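Local coordinates for DNA repair and recombination protein RadB (Thermococcus kodakarensis, PDB 2CVH), which probably takes part in DNA repair and homologous recombination as a DNA-binding, RecA-like P-loop protein with very weak ATPase activity, at residues L38-L43 with F106-V111. Residues are numbered along the deposited sequence; the frame is centred on the assembly and turned at random.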
loop_
_atom_site.group_PDB
_atom_site.type_symbol
_atom_site.label_atom_id
_atom_site.label_comp_id
_atom_site.label_asym_id
_atom_site.label_seq_id
_atom_site.Cartn_x
_atom_site.Cartn_y
_atom_site.Cartn_z
ATOM N N LEU A 38 -2.197 -6.172 -3.986
ATOM C CA LEU A 38 -2.112 -7.287 -4.937
ATOM C C LEU A 38 -3.002 -7.069 -6.155
ATOM O O LEU A 38 -2.574 -7.267 -7.293
ATOM C CB LEU A 38 -2.512 -8.619 -4.268
ATOM C CG LEU A 38 -1.562 -9.607 -3.563
ATOM C CD1 LEU A 38 -2.332 -10.872 -3.111
ATOM C CD2 LEU A 38 -0.462 -10.037 -4.501
ATOM N N GLN A 39 -4.240 -6.648 -5.909
ATOM C CA GLN A 39 -5.195 -6.417 -6.964
ATOM C C GLN A 39 -4.847 -5.246 -7.854
ATOM O O GLN A 39 -5.038 -5.314 -9.073
ATOM C CB GLN A 39 -6.587 -6.236 -6.373
ATOM C CG GLN A 39 -7.684 -5.984 -7.399
ATOM C CD GLN A 39 -9.054 -6.429 -6.895
ATOM O OE1 GLN A 39 -10.054 -5.711 -7.018
ATOM N NE2 GLN A 39 -9.107 -7.637 -6.356
ATOM N N THR A 40 -4.385 -4.155 -7.256
ATOM C CA THR A 40 -4.004 -2.993 -8.049
ATOM C C THR A 40 -2.820 -3.405 -8.947
ATOM O O THR A 40 -2.856 -3.196 -10.151
ATOM C CB THR A 40 -3.624 -1.806 -7.143
ATOM O OG1 THR A 40 -4.728 -1.524 -6.278
ATOM C CG2 THR A 40 -3.310 -0.555 -7.975
ATOM N N GLY A 41 -1.820 -4.057 -8.354
ATOM C CA GLY A 41 -0.669 -4.522 -9.112
ATOM C C GLY A 41 -1.078 -5.490 -10.214
ATOM O O GLY A 41 -0.740 -5.317 -11.385
ATOM N N LEU A 42 -1.877 -6.479 -9.849
ATOM C CA LEU A 42 -2.350 -7.471 -10.800
ATOM C C LEU A 42 -3.033 -6.863 -12.040
ATOM O O LEU A 42 -2.694 -7.196 -13.178
ATOM C CB LEU A 42 -3.271 -8.458 -10.065
ATOM C CG LEU A 42 -3.893 -9.721 -10.682
ATOM C CD1 LEU A 42 -5.313 -9.459 -11.072
ATOM C CD2 LEU A 42 -3.051 -10.270 -11.850
ATOM N N LEU A 43 -3.946 -5.927 -11.832
ATOM C CA LEU A 43 -4.674 -5.312 -12.939
ATOM C C LEU A 43 -3.910 -4.229 -13.717
ATOM O O LEU A 43 -4.347 -3.836 -14.800
ATOM C CB LEU A 43 -6.016 -4.769 -12.424
ATOM C CG LEU A 43 -6.861 -5.784 -11.640
ATOM C CD1 LEU A 43 -8.106 -5.116 -11.131
ATOM C CD2 LEU A 43 -7.246 -6.963 -12.541
ATOM N N PHE A 106 7.782 -0.771 -14.958
ATOM C CA PHE A 106 6.992 -0.843 -13.734
ATOM C C PHE A 106 5.752 0.059 -13.742
ATOM O O PHE A 106 5.788 1.197 -14.246
ATOM C CB PHE A 106 7.876 -0.488 -12.543
ATOM C CG PHE A 106 8.864 -1.537 -12.212
ATOM C CD1 PHE A 106 9.890 -1.848 -13.101
ATOM C CD2 PHE A 106 8.768 -2.238 -11.022
ATOM C CE1 PHE A 106 10.826 -2.849 -12.806
ATOM C CE2 PHE A 106 9.690 -3.239 -10.712
ATOM C CZ PHE A 106 10.726 -3.549 -11.609
ATOM N N ALA A 107 4.657 -0.457 -13.180
ATOM C CA ALA A 107 3.415 0.307 -13.081
ATOM C C ALA A 107 3.151 0.720 -11.643
ATOM O O ALA A 107 2.487 1.729 -11.409
ATOM C CB ALA A 107 2.234 -0.494 -13.599
ATOM N N LEU A 108 3.813 0.055 -10.703
ATOM C CA LEU A 108 3.567 0.295 -9.290
ATOM C C LEU A 108 4.679 -0.194 -8.388
ATOM O O LEU A 108 5.382 -1.148 -8.716
ATOM C CB LEU A 108 2.288 -0.486 -8.905
ATOM C CG LEU A 108 1.642 -0.439 -7.513
ATOM C CD1 LEU A 108 0.973 0.931 -7.359
ATOM C CD2 LEU A 108 0.601 -1.570 -7.361
ATOM N N VAL A 109 4.797 0.445 -7.225
ATOM C CA VAL A 109 5.764 0.060 -6.195
ATOM C C VAL A 109 4.884 -0.132 -4.953
ATOM O O VAL A 109 3.939 0.628 -4.747
ATOM C CB VAL A 109 6.834 1.189 -5.895
ATOM C CG1 VAL A 109 7.769 0.758 -4.777
ATOM C CG2 VAL A 109 7.648 1.521 -7.150
ATOM N N VAL A 110 5.178 -1.146 -4.151
ATOM C CA VAL A 110 4.429 -1.419 -2.932
ATOM C C VAL A 110 5.452 -1.709 -1.873
ATOM O O VAL A 110 6.385 -2.472 -2.115
ATOM C CB VAL A 110 3.499 -2.679 -3.046
ATOM C CG1 VAL A 110 2.790 -2.908 -1.716
ATOM C CG2 VAL A 110 2.484 -2.526 -4.203
ATOM N N VAL A 111 5.348 -1.035 -0.735
ATOM C CA VAL A 111 6.269 -1.303 0.362
ATOM C C VAL A 111 5.378 -1.825 1.472
ATOM O O VAL A 111 4.289 -1.297 1.691
ATOM C CB VAL A 111 7.065 -0.050 0.805
ATOM C CG1 VAL A 111 8.074 -0.444 1.882
ATOM C CG2 VAL A 111 7.801 0.563 -0.397
#
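Leu108 meets Gly41 and Thr40 where the P-loop helix of a RecA-like fold lies against the parallel part of its central mixed sheet, a worked example of a helix-strand approach in which a glycine probably permits the close fit. Helix 33-44 follows the predicted ATP-binding loop, and strand 106-112, hydrophobic and set in the parallel core between strands 47-52 and 149-153, is probably the Walker B strand. The two backbones come nearest at Gly41 and Leu108, whose CA atoms are 6.4 Å apart.

The leucine can be followed outward. Leu108 CB leaves the strand toward the helix but is still 5.0 Å from Gly41 CA. With CG anti to the backbone N (chi1 -177°), the chain turns to run along the strand, and Leu108 CG stays 5.1 Å from Gly41 N; the fork then brings a methyl into contact. Leu108 CD1 lies farther off, 4.6 Å from Thr40 CG2, while CD2 carries the contact to both residues: Leu108 CD2 sits over the bare glycine backbone, 3.6 Å from Gly41 N and 3.7 Å from Gly41 CA.

Thr40 flanks this spot with its methyl. The two side chains cross at about a right angle, and Thr40 CG2 lies 4.1 Å from Leu108 CD2. Thr40 holds CG2 anti to its backbone N, which leaves OG1 beside that N (chi1 -57°), where it hydrogen-bonds to Leu36 O. Ile150 of strand 149-153 and Leu2 also touch Leu108; on the strand itself, Val110 CG2 packs 3.8 Å from Leu108 CD2.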